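Local coordinates for protein paenibacillus xanthan lyase (PDB 6F2P) that probably cleaves the polysaccharide xanthan by elimination, as a calcium-containing lyase of polysaccharide lyase family 8, at residues Lys484-Phe489 / Ile493-Ser498; Ser616-Pro621 / Ala629-Thr634; Ile637-Asn642 / Gln647-Thr652; Ser643-Ala648 / Glu665-Gly670; Val680-Thr685 / Phe689-Ser694. One frame throughout, in Å; residues are numbered along the deposited sequence.

Interactions 1 and 2 belong to the large antiparallel sheet of the super-sandwich domain: interaction 1 pairs two of its strands in a buried hairpin, and interaction 2, small but buried, packs a helix on the adjoining strand 613-621. Interactions 3 and 5 are hairpins of one sheet of the C-terminal beta-sandwich. Interaction 3 includes that sheet's outermost strand 637-642 and is only partly buried, with a bulge, an amide pair and a calcium ligand; interaction 5 is largely buried. Interaction 4, also small and buried but partly exposed at its Ser645-Thr667 end, shares Gln647 and Ala648 with interaction 3 and reaches the facing sheet. Backbone bonds dominate 1, 3 and 5, side-chain packing 2 and 4.

Interaction 1 of 5, residues Lys484-Phe489 / Ile493-Ser498; sequences KSWFMF and IVALGS
Phe487 and Val494 face each other as a hydrogen-bonded antiparallel pair: Phe487 N gives to Val494 O at 2.7 Å, and Val494 N returns to Phe487 O at 2.8 Å. Two residues along, Ser485 and Leu496 are tied in the same way, with Leu496 N to Ser485 O at 2.9 Å and nearly straight (170° at the hydrogen). The Phe487 ring does most of the touching on this side of the sheet. Its CG stands beside the backbone N, anti to the carbonyl carbon (chi1 -56°), which turns the ring toward Leu496, where CE1 lies 3.8 Å from Leu496 CD1 and the leucine runs roughly perpendicular to the Phe487 side chain. Val494 O sits in the ring plane at the edge, 3.4 Å from Phe487 CD1. Replacing Phe487 by an alanine would probably leave the Leu496 methyl without its aromatic neighbour and open a gap beside Val494. On the other side of the sheet Met488 CG rests 4.0 Å from Ile493 CG2, and Trp486 CD1 is 4.1 Å from Ala495 CB.

Farther out, Ser485 OG hydrogen-bonds to Gln647 and Asn660, while the bent Lys484 chain takes its NZ to Thr439, Gly437 O and Tyr615. Strands 466-474 and 613-621 continue the sheet beyond the hairpin, one bonded to each strand. Strand 380-385 packs over Trp486, Met488 and Ile493, whereas strands 637-642 and 646-651 cover the side bearing Phe487, Val494 and Leu496.

Interaction 2 of 5, residues Ser616-Pro621 / Ala629-Thr634; sequences SYVLLP and ASYAAT
Leu620 and Val618 of the strand are met by a single residue of the helix, Tyr631, and a walk along segment 629-634 shows how it is presented. The segment begins in the last turn of helix 625-633, where Ala629 O accepts the backbone N of Ala633 at 3.1 Å. Tyr631 then turns to the sheet: its CG is anti to the backbone N (chi1 -168°), and the ring projects from the helix over the strand. Leu620 lies over one face of that ring. Its CD2 methyl stands 3.5 Å from the centroid of the Tyr631 ring and only 7° off the ring normal, a CH-pi contact almost exactly over the centre. The second branch lies nearer the root of the ring, with Leu620 CD1 3.7 Å from Tyr631 CG. Both methyls therefore bear on the aromatic group, while Val618 CG1 comes in obliquely beyond the rim on the same side, 4.2 Å from Tyr631 CE1.

At its far end the tyrosine is polar, and its OH hydrogen-bonds to Glu492, a ligand of the nearby calcium ion; Ile637 also packs against Tyr631. Next along, Ala632 lies against Tyr562 of strand 559-563, the neighbour of strand 613-621 in the sheet. Thr634 leaves the helical conformation, although its N still bonds to Ser630 O at 3.3 Å. This is helix-on-sheet packing against the large sheet of the super-sandwich domain, in which a buried tyrosine serves both as an apolar platform for Leu620 and as a second-shell residue of the calcium site.

Interaction 3 of 5, residues Ile637-Asn642 / Gln647-Thr652; sequences ISILEN and QAVKET. With CA (calcium ion), chain B.
Ala648 O is approached by two successive backbone N-H groups of the opposite strand: Leu640 N at 2.8 Å and, weakly, Glu641 N at 3.5 Å. Leu640 N comes in from above the carbonyl plane, 39° out of it, while Ala648 N gives in return to Glu641 O at 2.9 Å. Leu640 CB meanwhile packs on Ala648 CB. Beyond this point the strands run in normal antiparallel pairing, with Ser638 N to Lys650 O at 2.7 Å, and Ile639 leaning on Val649.

At the end nearer the turn, Asn642 and Gln647 run alongside one another with their amide planes only 16° apart. Gln647 NE2 donates to Asn642 OD1 at 3.1 Å, nearly straight, and also to Lys483 O, while Gln647 OE1 accepts from Ser485 OG and Trp662 NE1; Asn642 ND2 reaches Gly497 O. These bonds fix the rotation of both amides and link the hairpin to the super-sandwich domain.

At the other end the Glu651 chain, bent at chi2 (-87°), brings OE1 to the calcium ion at 2.2 Å, and its CG lies 3.9 Å from Ile637 CG2. OE2 accepts from Leu654 N, which helps to set the carboxylate. Asp490, Asp491, Glu492 and Gln636 also bind this ion. The geometry is that of a classic beta bulge in an antiparallel hairpin, with a calcium site at one end.

Interaction 4 of 5, residues Ser643-Ala648 / Glu665-Gly670; sequences SSSAQA and EPTTVG
Ala648 meets Val669 without any ring or side-chain amide between them; methyl groups make the contact. The flat group to note is the peptide carbonyl of Glu665: Thr667 OG1 donates to Glu665 O at 2.9 Å from well above the carbonyl plane, 51° out of it.

Val669 carries the apolar half. Its CG2 is anti to the backbone N (chi1 62° placing CG1 between N and the carbonyl carbon), and the two branches spread over two alanines of the facing strand. Val669 CG2 lies 3.9 Å from Ala648 CB, and Val669 CG1 is 4.4 Å from Ala646 CB. The small alanines probably let the valine sit close to the strand, and Ile659 and Phe661 of strand 656-661 extend the patch around it.

Toward the other end the meeting turns mixed. Ser645 OG comes within 3.6 Å of the Thr667 CG2 methyl. A water lies 3.0 Å from Ser645 O and is weakly placed toward Thr667 OG1, a tentative bridge between the segments. Just upstream, Ser643 OG accepts from Ser645 N at 3.0 Å in an ST turn, and Ser643 N bonds to Ala646 O, which together shape the bend leading into strand 646-651.

Strand 667-669 belongs to the second sheet of the beta-sandwich, so the contact spans the two layers. Its chemistry implies packing of methyls in the interior, giving way to a mixed polar edge with at most a weak water link, where Ser645 and Thr667 are partly exposed.

Interaction 5 of 5, residues Val680-Thr685 / Phe689-Ser694; sequences VMTKET and FEISVS
The beta hairpin of strands 678-684 and 688-694 is closed here by two hydrogen-bonded pairs, Met681 with Ser692 and Lys683 with Glu690. Ser692 N gives to Met681 O at 2.7 Å, and Glu690 N to Lys683 O at 2.8 Å and almost straight (173°). Between and beyond them lie the non-hydrogen-bonded pairs, whose side chains share one face. There Phe689 CG is anti to the backbone N (chi1 -162°), and the ring reaches across to the partner strand: CE1 comes 3.9 Å from Thr682 CB, while CD2 rests 3.8 Å from Glu684 CB. The Glu684 carboxylate, tilted 56° to the ring, brings OE1 to the ring edge, 3.6 Å from Phe689 CE2.

In the beta-sandwich this face looks toward the second sheet, where Met731 touches Phe689 and Phe733 touches Ile691 and Val693. With an alanine in place of Phe689, Thr682 and the Glu684 chain would probably lose their shared aromatic neighbour, and a gap would open beside Met731. Val680 and Ile691 run alongside each other, with Val680 CG1 3.9 Å from Ile691 CG2. Thr682 CG2 is 4.0 Å from Ile691 CG1.

On the opposite face Ser692 OG hydrogen-bonds to Thr460, Asp461 O and Lys746, and Lys683 NZ reaches Leu654 O; Ile462 of strand 457-462 packs against Met681, Lys683 and Glu690.

Interaction 1 of 5, residues Lys484-Phe489 / Ile493-Ser498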
# COMPACT_ATOMS: atom_id res chain seq x y z
N LYS A 484 -12.67 8.96 2.37
CA LYS A 484 -13.30 7.85 3.07
C LYS A 484 -12.25 7.14 3.92
O LYS A 484 -11.16 6.81 3.42
CB LYS A 484 -13.91 6.88 2.06
CG LYS A 484 -14.83 7.55 1.06
CD LYS A 484 -15.10 6.67 -0.17
CE LYS A 484 -15.81 5.37 0.21
NZ LYS A 484 -17.21 5.56 0.67
N SER A 485 -12.57 6.92 5.19
CA SER A 485 -11.64 6.28 6.10
C SER A 485 -12.30 5.11 6.81
O SER A 485 -13.49 5.14 7.10
CB SER A 485 -11.09 7.28 7.11
OG SER A 485 -10.28 8.26 6.48
N TRP A 486 -11.52 4.08 7.09
CA TRP A 486 -12.04 2.93 7.82
C TRP A 486 -11.17 2.67 9.05
O TRP A 486 -9.95 2.80 9.00
CB TRP A 486 -12.12 1.71 6.90
CG TRP A 486 -13.02 1.91 5.71
CD1 TRP A 486 -14.35 1.59 5.62
CD2 TRP A 486 -12.66 2.45 4.43
NE1 TRP A 486 -14.84 1.92 4.37
CE2 TRP A 486 -13.82 2.44 3.62
CE3 TRP A 486 -11.46 2.95 3.90
CZ2 TRP A 486 -13.81 2.91 2.30
CZ3 TRP A 486 -11.47 3.42 2.59
CH2 TRP A 486 -12.64 3.39 1.80
N PHE A 487 -11.82 2.34 10.17
CA PHE A 487 -11.12 2.17 11.44
C PHE A 487 -11.55 0.85 12.02
O PHE A 487 -12.69 0.69 12.46
CB PHE A 487 -11.43 3.33 12.39
CG PHE A 487 -11.11 4.68 11.81
CD1 PHE A 487 -11.97 5.29 10.91
CD2 PHE A 487 -9.93 5.34 12.16
CE1 PHE A 487 -11.67 6.52 10.37
CE2 PHE A 487 -9.63 6.58 11.62
CZ PHE A 487 -10.50 7.18 10.73
N MET A 488 -10.63 -0.10 12.01
CA MET A 488 -10.99 -1.49 12.25
C MET A 488 -10.38 -1.98 13.56
O MET A 488 -9.17 -2.13 13.66
CB MET A 488 -10.51 -2.32 11.06
CG MET A 488 -11.23 -1.94 9.77
SD MET A 488 -10.27 -2.07 8.25
CE MET A 488 -9.28 -0.58 8.30
N PHE A 489 -11.23 -2.22 14.56
CA PHE A 489 -10.75 -2.54 15.91
C PHE A 489 -11.02 -3.98 16.30
O PHE A 489 -10.89 -4.88 15.47
CB PHE A 489 -11.31 -1.56 16.94
CG PHE A 489 -10.94 -0.12 16.67
CD1 PHE A 489 -9.62 0.30 16.75
CD2 PHE A 489 -11.91 0.81 16.33
CE1 PHE A 489 -9.28 1.63 16.50
CE2 PHE A 489 -11.58 2.13 16.08
CZ PHE A 489 -10.26 2.55 16.17
N ILE A 493 -16.13 -1.79 13.17
CA ILE A 493 -15.49 -1.02 12.11
C ILE A 493 -16.13 0.35 12.04
O ILE A 493 -17.35 0.46 11.89
CB ILE A 493 -15.63 -1.70 10.74
CG1 ILE A 493 -14.94 -3.06 10.75
CG2 ILE A 493 -15.04 -0.81 9.66
CD1 ILE A 493 -15.90 -4.21 10.59
N VAL A 494 -15.33 1.40 12.15
CA VAL A 494 -15.87 2.74 11.99
C VAL A 494 -15.57 3.23 10.59
O VAL A 494 -14.42 3.13 10.13
CB VAL A 494 -15.30 3.72 13.03
CG1 VAL A 494 -15.91 5.11 12.84
CG2 VAL A 494 -15.56 3.21 14.45
N ALA A 495 -16.59 3.74 9.91
CA ALA A 495 -16.43 4.29 8.57
C ALA A 495 -16.75 5.78 8.59
O ALA A 495 -17.82 6.19 9.05
CB ALA A 495 -17.33 3.56 7.58
N LEU A 496 -15.82 6.59 8.10
CA LEU A 496 -16.00 8.04 8.07
C LEU A 496 -15.82 8.58 6.67
O LEU A 496 -14.98 8.11 5.90
CB LEU A 496 -14.99 8.73 8.97
CG LEU A 496 -14.97 8.41 10.46
CD1 LEU A 496 -14.02 9.38 11.15
CD2 LEU A 496 -16.37 8.50 11.06
N GLY A 497 -16.61 9.59 6.33
CA GLY A 497 -16.45 10.27 5.07
C GLY A 497 -16.63 11.76 5.26
O GLY A 497 -17.42 12.20 6.09
N SER A 498 -15.87 12.54 4.49
CA SER A 498 -16.00 13.98 4.49
C SER A 498 -15.34 14.47 3.22
O SER A 498 -14.74 13.69 2.49
CB SER A 498 -15.28 14.58 5.68
OG SER A 498 -13.88 14.46 5.49

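Interaction 2 of 5, residues Ser616-Pro621 / Ala629-Thr634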
# COMPACT_ATOMS: atom_id res chain seq x y z
N SER A 616 -20.84 9.17 8.72
CA SER A 616 -20.17 8.35 9.70
C SER A 616 -21.12 7.23 10.09
O SER A 616 -22.32 7.46 10.23
CB SER A 616 -19.77 9.16 10.92
OG SER A 616 -20.90 9.62 11.63
N TYR A 617 -20.58 6.03 10.24
CA TYR A 617 -21.34 4.89 10.76
C TYR A 617 -20.37 3.85 11.29
O TYR A 617 -19.17 3.90 10.99
CB TYR A 617 -22.27 4.29 9.69
CG TYR A 617 -21.58 3.73 8.46
CD1 TYR A 617 -21.19 4.56 7.42
CD2 TYR A 617 -21.35 2.36 8.33
CE1 TYR A 617 -20.57 4.05 6.29
CE2 TYR A 617 -20.74 1.84 7.20
CZ TYR A 617 -20.34 2.69 6.18
OH TYR A 617 -19.72 2.20 5.06
N VAL A 618 -20.89 2.92 12.09
CA VAL A 618 -20.06 1.92 12.74
C VAL A 618 -20.65 0.56 12.49
O VAL A 618 -21.81 0.32 12.83
CB VAL A 618 -20.03 2.13 14.27
CG1 VAL A 618 -19.31 0.98 14.94
CG2 VAL A 618 -19.41 3.46 14.63
N LEU A 619 -19.87 -0.34 11.91
CA LEU A 619 -20.34 -1.71 11.71
C LEU A 619 -20.14 -2.49 12.99
O LEU A 619 -19.05 -2.50 13.57
CB LEU A 619 -19.59 -2.38 10.56
CG LEU A 619 -19.84 -1.80 9.17
CD1 LEU A 619 -19.08 -2.58 8.10
CD2 LEU A 619 -21.33 -1.76 8.86
N LEU A 620 -21.20 -3.15 13.44
CA LEU A 620 -21.16 -3.96 14.65
C LEU A 620 -21.59 -5.38 14.33
O LEU A 620 -22.74 -5.74 14.58
CB LEU A 620 -22.07 -3.35 15.71
CG LEU A 620 -21.70 -1.93 16.17
CD1 LEU A 620 -22.78 -1.33 17.05
CD2 LEU A 620 -20.36 -1.93 16.91
N PRO A 621 -20.68 -6.19 13.76
CA PRO A 621 -21.05 -7.55 13.36
C PRO A 621 -21.37 -8.44 14.55
O PRO A 621 -20.86 -8.21 15.65
CB PRO A 621 -19.79 -8.07 12.65
CG PRO A 621 -19.01 -6.86 12.29
CD PRO A 621 -19.30 -5.85 13.37
N ALA A 629 -28.05 -1.79 20.49
CA ALA A 629 -28.61 -0.68 21.25
C ALA A 629 -27.66 -0.30 22.38
O ALA A 629 -27.38 0.88 22.60
CB ALA A 629 -29.97 -1.07 21.81
N SER A 630 -27.16 -1.31 23.08
CA SER A 630 -26.28 -1.07 24.22
C SER A 630 -25.01 -0.31 23.81
O SER A 630 -24.58 0.61 24.50
CB SER A 630 -25.93 -2.39 24.90
OG SER A 630 -25.00 -2.19 25.95
N TYR A 631 -24.44 -0.69 22.67
CA TYR A 631 -23.28 -0.01 22.12
C TYR A 631 -23.62 1.44 21.79
O TYR A 631 -22.83 2.34 22.06
CB TYR A 631 -22.78 -0.74 20.86
CG TYR A 631 -21.41 -0.32 20.35
CD1 TYR A 631 -21.25 0.84 19.60
CD2 TYR A 631 -20.29 -1.10 20.59
CE1 TYR A 631 -20.00 1.22 19.12
CE2 TYR A 631 -19.03 -0.74 20.11
CZ TYR A 631 -18.89 0.43 19.38
OH TYR A 631 -17.64 0.79 18.91
N ALA A 632 -24.79 1.66 21.20
CA ALA A 632 -25.18 3.02 20.82
C ALA A 632 -25.28 3.94 22.03
O ALA A 632 -24.96 5.12 21.94
CB ALA A 632 -26.48 3.00 20.05
N ALA A 633 -25.71 3.39 23.16
CA ALA A 633 -25.87 4.19 24.38
C ALA A 633 -24.53 4.63 24.96
O ALA A 633 -24.37 5.76 25.44
CB ALA A 633 -26.66 3.42 25.42
N THR A 634 -23.57 3.72 24.95
CA THR A 634 -22.24 3.99 25.46
C THR A 634 -21.21 3.40 24.49
O THR A 634 -20.72 2.29 24.69
CB THR A 634 -22.06 3.44 26.90
OG1 THR A 634 -22.49 2.08 26.96
CG2 THR A 634 -22.91 4.23 27.88

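Interaction 3 of 5, residues Ile637-Asn642 / Gln647-Thr652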
# COMPACT_ATOMS: atom_id res chain seq x y z
N ILE A 637 -16.21 3.72 20.89
CA ILE A 637 -15.38 4.56 20.03
C ILE A 637 -15.72 6.04 20.17
O ILE A 637 -16.84 6.40 20.51
CB ILE A 637 -15.48 4.16 18.53
CG1 ILE A 637 -16.92 4.32 18.04
CG2 ILE A 637 -14.97 2.74 18.30
CD1 ILE A 637 -17.14 5.55 17.19
N SER A 638 -14.74 6.90 19.90
CA SER A 638 -14.98 8.34 19.90
C SER A 638 -14.36 8.98 18.67
O SER A 638 -13.17 8.88 18.43
CB SER A 638 -14.43 8.99 21.17
OG SER A 638 -15.14 8.49 22.28
N ILE A 639 -15.19 9.64 17.88
CA ILE A 639 -14.70 10.27 16.68
C ILE A 639 -14.09 11.60 17.08
O ILE A 639 -14.78 12.49 17.58
CB ILE A 639 -15.82 10.41 15.63
CG1 ILE A 639 -16.26 9.02 15.17
CG2 ILE A 639 -15.36 11.23 14.45
CD1 ILE A 639 -17.56 8.99 14.41
N LEU A 640 -12.78 11.71 16.91
CA LEU A 640 -12.04 12.88 17.35
C LEU A 640 -12.20 14.01 16.36
O LEU A 640 -12.22 15.18 16.74
CB LEU A 640 -10.55 12.54 17.52
CG LEU A 640 -10.26 11.35 18.44
CD1 LEU A 640 -8.77 11.11 18.57
CD2 LEU A 640 -10.90 11.55 19.81
N GLU A 641 -12.30 13.64 15.09
CA GLU A 641 -12.46 14.60 14.00
C GLU A 641 -12.90 13.85 12.77
O GLU A 641 -12.51 12.70 12.56
CB GLU A 641 -11.15 15.31 13.69
CG GLU A 641 -11.24 16.36 12.58
CD GLU A 641 -9.97 17.18 12.45
OE1 GLU A 641 -9.88 18.01 11.52
OE2 GLU A 641 -9.06 17.00 13.29
N ASN A 642 -13.72 14.50 11.96
CA ASN A 642 -14.08 13.97 10.65
C ASN A 642 -14.22 15.13 9.67
O ASN A 642 -15.32 15.64 9.43
CB ASN A 642 -15.37 13.17 10.75
CG ASN A 642 -15.84 12.67 9.41
OD1 ASN A 642 -15.05 12.48 8.49
ND2 ASN A 642 -17.15 12.47 9.28
N GLN A 647 -9.17 12.64 9.72
CA GLN A 647 -10.26 11.80 10.18
C GLN A 647 -9.69 10.89 11.24
O GLN A 647 -8.75 10.13 10.98
CB GLN A 647 -10.85 10.98 9.02
CG GLN A 647 -11.52 11.84 7.96
CD GLN A 647 -11.94 11.07 6.74
OE1 GLN A 647 -11.10 10.59 5.97
NE2 GLN A 647 -13.25 10.94 6.55
N ALA A 648 -10.23 10.97 12.45
CA ALA A 648 -9.63 10.25 13.55
C ALA A 648 -10.66 9.61 14.47
O ALA A 648 -11.70 10.21 14.78
CB ALA A 648 -8.70 11.16 14.33
N VAL A 649 -10.37 8.39 14.89
CA VAL A 649 -11.23 7.62 15.77
C VAL A 649 -10.39 6.94 16.85
O VAL A 649 -9.31 6.41 16.57
CB VAL A 649 -12.02 6.55 14.98
CG1 VAL A 649 -12.85 5.66 15.93
CG2 VAL A 649 -12.89 7.21 13.94
N LYS A 650 -10.88 6.99 18.08
CA LYS A 650 -10.24 6.30 19.20
C LYS A 650 -11.19 5.26 19.77
O LYS A 650 -12.35 5.55 20.05
CB LYS A 650 -9.82 7.31 20.28
CG LYS A 650 -9.41 6.66 21.62
CD LYS A 650 -8.57 7.61 22.47
CE LYS A 650 -7.99 6.90 23.71
NZ LYS A 650 -6.97 7.74 24.45
N GLU A 651 -10.72 4.03 19.92
CA GLU A 651 -11.47 3.01 20.62
C GLU A 651 -11.04 3.08 22.08
O GLU A 651 -9.90 2.76 22.41
CB GLU A 651 -11.16 1.63 20.05
CG GLU A 651 -12.31 0.63 20.12
CD GLU A 651 -12.36 -0.14 21.43
OE1 GLU A 651 -13.26 -1.00 21.56
OE2 GLU A 651 -11.52 0.09 22.33
N THR A 652 -11.95 3.52 22.95
CA THR A 652 -11.59 3.86 24.33
C THR A 652 -11.38 2.67 25.26
O THR A 652 -10.85 2.84 26.36
CB THR A 652 -12.61 4.82 24.96
OG1 THR A 652 -13.90 4.18 25.00
CG2 THR A 652 -12.68 6.11 24.15
CA CA B . -14.57 -2.61 20.71

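Interaction 4 of 5, residues Ser643-Ala648 / Glu665-Gly670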
# COMPACT_ATOMS: atom_id res chain seq x y z
N SER A 643 -13.08 15.58 9.15
CA SER A 643 -13.04 16.71 8.24
C SER A 643 -12.16 16.38 7.05
O SER A 643 -11.62 15.28 6.95
CB SER A 643 -12.48 17.94 8.94
OG SER A 643 -11.08 17.82 9.12
N SER A 644 -12.01 17.35 6.16
CA SER A 644 -11.18 17.19 4.98
C SER A 644 -9.69 17.34 5.34
O SER A 644 -8.81 17.16 4.50
CB SER A 644 -11.57 18.22 3.92
OG SER A 644 -11.32 19.53 4.39
N SER A 645 -9.42 17.67 6.59
CA SER A 645 -8.04 17.87 7.00
C SER A 645 -7.54 16.60 7.68
O SER A 645 -6.37 16.23 7.53
CB SER A 645 -7.91 19.09 7.91
OG SER A 645 -6.56 19.31 8.27
N ALA A 646 -8.43 15.94 8.41
CA ALA A 646 -8.09 14.69 9.08
C ALA A 646 -9.33 13.94 9.52
O ALA A 646 -10.40 14.53 9.68
CB ALA A 646 -7.20 14.96 10.30
N GLN A 647 -9.17 12.64 9.72
CA GLN A 647 -10.26 11.80 10.18
C GLN A 647 -9.69 10.89 11.24
O GLN A 647 -8.75 10.13 10.98
CB GLN A 647 -10.85 10.98 9.02
CG GLN A 647 -11.52 11.84 7.96
CD GLN A 647 -11.94 11.07 6.74
OE1 GLN A 647 -11.10 10.59 5.97
NE2 GLN A 647 -13.25 10.94 6.55
N ALA A 648 -10.23 10.97 12.45
CA ALA A 648 -9.63 10.25 13.55
C ALA A 648 -10.66 9.61 14.47
O ALA A 648 -11.70 10.21 14.78
CB ALA A 648 -8.70 11.16 14.33
N GLU A 665 0.58 19.74 5.24
CA GLU A 665 0.87 20.87 6.12
C GLU A 665 0.78 20.37 7.55
O GLU A 665 0.14 19.34 7.81
CB GLU A 665 -0.13 22.01 5.88
CG GLU A 665 -1.59 21.59 6.01
CD GLU A 665 -2.57 22.75 5.85
OE1 GLU A 665 -2.93 23.10 4.71
OE2 GLU A 665 -3.00 23.32 6.89
N PRO A 666 1.45 21.06 8.49
CA PRO A 666 1.32 20.73 9.92
C PRO A 666 -0.14 20.66 10.36
O PRO A 666 -0.90 21.61 10.13
CB PRO A 666 2.02 21.90 10.60
CG PRO A 666 3.10 22.25 9.65
CD PRO A 666 2.50 22.06 8.27
N THR A 667 -0.52 19.54 10.97
CA THR A 667 -1.91 19.26 11.32
C THR A 667 -2.00 18.52 12.65
O THR A 667 -1.26 17.55 12.87
CB THR A 667 -2.61 18.43 10.23
OG1 THR A 667 -2.56 19.14 8.98
CG2 THR A 667 -4.05 18.17 10.58
N THR A 668 -2.89 18.96 13.54
CA THR A 668 -2.98 18.38 14.88
C THR A 668 -4.38 17.85 15.17
O THR A 668 -5.36 18.57 15.05
CB THR A 668 -2.59 19.41 15.98
OG1 THR A 668 -1.27 19.94 15.74
CG2 THR A 668 -2.65 18.79 17.36
N VAL A 669 -4.46 16.58 15.57
CA VAL A 669 -5.70 16.00 16.07
C VAL A 669 -5.39 15.01 17.19
O VAL A 669 -4.43 14.24 17.10
CB VAL A 669 -6.53 15.32 14.96
CG1 VAL A 669 -5.77 14.16 14.35
CG2 VAL A 669 -7.88 14.83 15.50
N GLY A 670 -6.19 15.03 18.25
CA GLY A 670 -5.88 14.22 19.41
C GLY A 670 -4.55 14.67 19.99
O GLY A 670 -4.33 15.86 20.18
O HOH W 1 -3.51 16.73 6.88

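Interaction 5 of 5, residues Val680-Thr685 / Phe689-Ser694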
# COMPACT_ATOMS: atom_id res chain seq x y z
N VAL A 680 -1.81 7.01 10.57
CA VAL A 680 -1.15 6.84 11.86
C VAL A 680 -2.04 6.08 12.82
O VAL A 680 -3.26 6.28 12.83
CB VAL A 680 -0.82 8.21 12.46
CG1 VAL A 680 -0.13 8.07 13.81
CG2 VAL A 680 0.04 9.01 11.49
N MET A 681 -1.45 5.18 13.61
CA MET A 681 -2.19 4.48 14.65
C MET A 681 -1.39 4.43 15.95
O MET A 681 -0.19 4.17 15.92
CB MET A 681 -2.59 3.08 14.17
CG MET A 681 -3.39 2.28 15.19
SD MET A 681 -4.38 0.94 14.46
CE MET A 681 -5.75 1.90 13.83
N THR A 682 -2.05 4.71 17.07
CA THR A 682 -1.39 4.71 18.38
C THR A 682 -2.00 3.67 19.32
O THR A 682 -3.20 3.40 19.29
CB THR A 682 -1.46 6.10 19.06
OG1 THR A 682 -2.82 6.40 19.42
CG2 THR A 682 -0.91 7.20 18.14
N LYS A 683 -1.15 3.06 20.14
CA LYS A 683 -1.60 2.19 21.22
C LYS A 683 -0.98 2.66 22.54
O LYS A 683 0.25 2.72 22.67
CB LYS A 683 -1.22 0.74 20.93
CG LYS A 683 -1.32 -0.19 22.13
CD LYS A 683 -2.76 -0.54 22.48
CE LYS A 683 -2.87 -1.12 23.90
NZ LYS A 683 -4.06 -2.02 24.08
N GLU A 684 -1.83 3.01 23.50
CA GLU A 684 -1.36 3.44 24.82
C GLU A 684 -1.66 2.43 25.92
O GLU A 684 -2.73 1.82 25.95
CB GLU A 684 -1.97 4.80 25.18
CG GLU A 684 -1.60 5.26 26.59
CD GLU A 684 -1.95 6.71 26.85
OE1 GLU A 684 -2.66 7.34 26.03
OE2 GLU A 684 -1.50 7.23 27.90
N THR A 685 -0.70 2.23 26.81
CA THR A 685 -0.90 1.44 28.01
C THR A 685 -0.32 2.23 29.19
O THR A 685 0.18 3.35 29.01
CB THR A 685 -0.18 0.08 27.93
OG1 THR A 685 1.23 0.28 28.13
CG2 THR A 685 -0.42 -0.57 26.59
N PHE A 689 3.85 3.67 25.09
CA PHE A 689 3.08 4.34 24.06
C PHE A 689 3.69 3.98 22.72
O PHE A 689 4.87 4.26 22.47
CB PHE A 689 3.13 5.84 24.27
CG PHE A 689 2.06 6.58 23.56
CD1 PHE A 689 2.15 6.81 22.20
CD2 PHE A 689 0.96 7.06 24.24
CE1 PHE A 689 1.15 7.50 21.53
CE2 PHE A 689 -0.04 7.75 23.59
CZ PHE A 689 0.06 7.97 22.23
N GLU A 690 2.89 3.37 21.84
CA GLU A 690 3.40 2.95 20.55
C GLU A 690 2.72 3.70 19.41
O GLU A 690 1.51 3.95 19.44
CB GLU A 690 3.25 1.45 20.38
CG GLU A 690 3.67 0.95 19.03
CD GLU A 690 3.42 -0.53 18.85
OE1 GLU A 690 2.78 -1.15 19.73
OE2 GLU A 690 3.86 -1.08 17.82
N ILE A 691 3.50 4.06 18.40
CA ILE A 691 2.97 4.76 17.23
C ILE A 691 3.35 4.06 15.93
O ILE A 691 4.50 3.67 15.73
CB ILE A 691 3.46 6.20 17.19
CG1 ILE A 691 3.04 6.94 18.45
CG2 ILE A 691 2.91 6.91 15.95
CD1 ILE A 691 4.20 7.47 19.26
N SER A 692 2.37 3.89 15.05
CA SER A 692 2.62 3.31 13.73
C SER A 692 2.35 4.36 12.66
O SER A 692 1.30 5.01 12.67
CB SER A 692 1.74 2.09 13.51
OG SER A 692 2.07 1.44 12.29
N VAL A 693 3.30 4.53 11.74
CA VAL A 693 3.18 5.54 10.69
C VAL A 693 3.42 4.97 9.30
O VAL A 693 4.30 4.12 9.13
CB VAL A 693 4.20 6.67 10.90
CG1 VAL A 693 3.91 7.84 9.95
CG2 VAL A 693 4.16 7.13 12.33
N SER A 694 2.66 5.42 8.31
CA SER A 694 2.93 5.05 6.93
C SER A 694 2.62 6.22 6.01
O SER A 694 1.84 7.10 6.37
CB SER A 694 2.10 3.85 6.51
OG SER A 694 0.75 4.23 6.28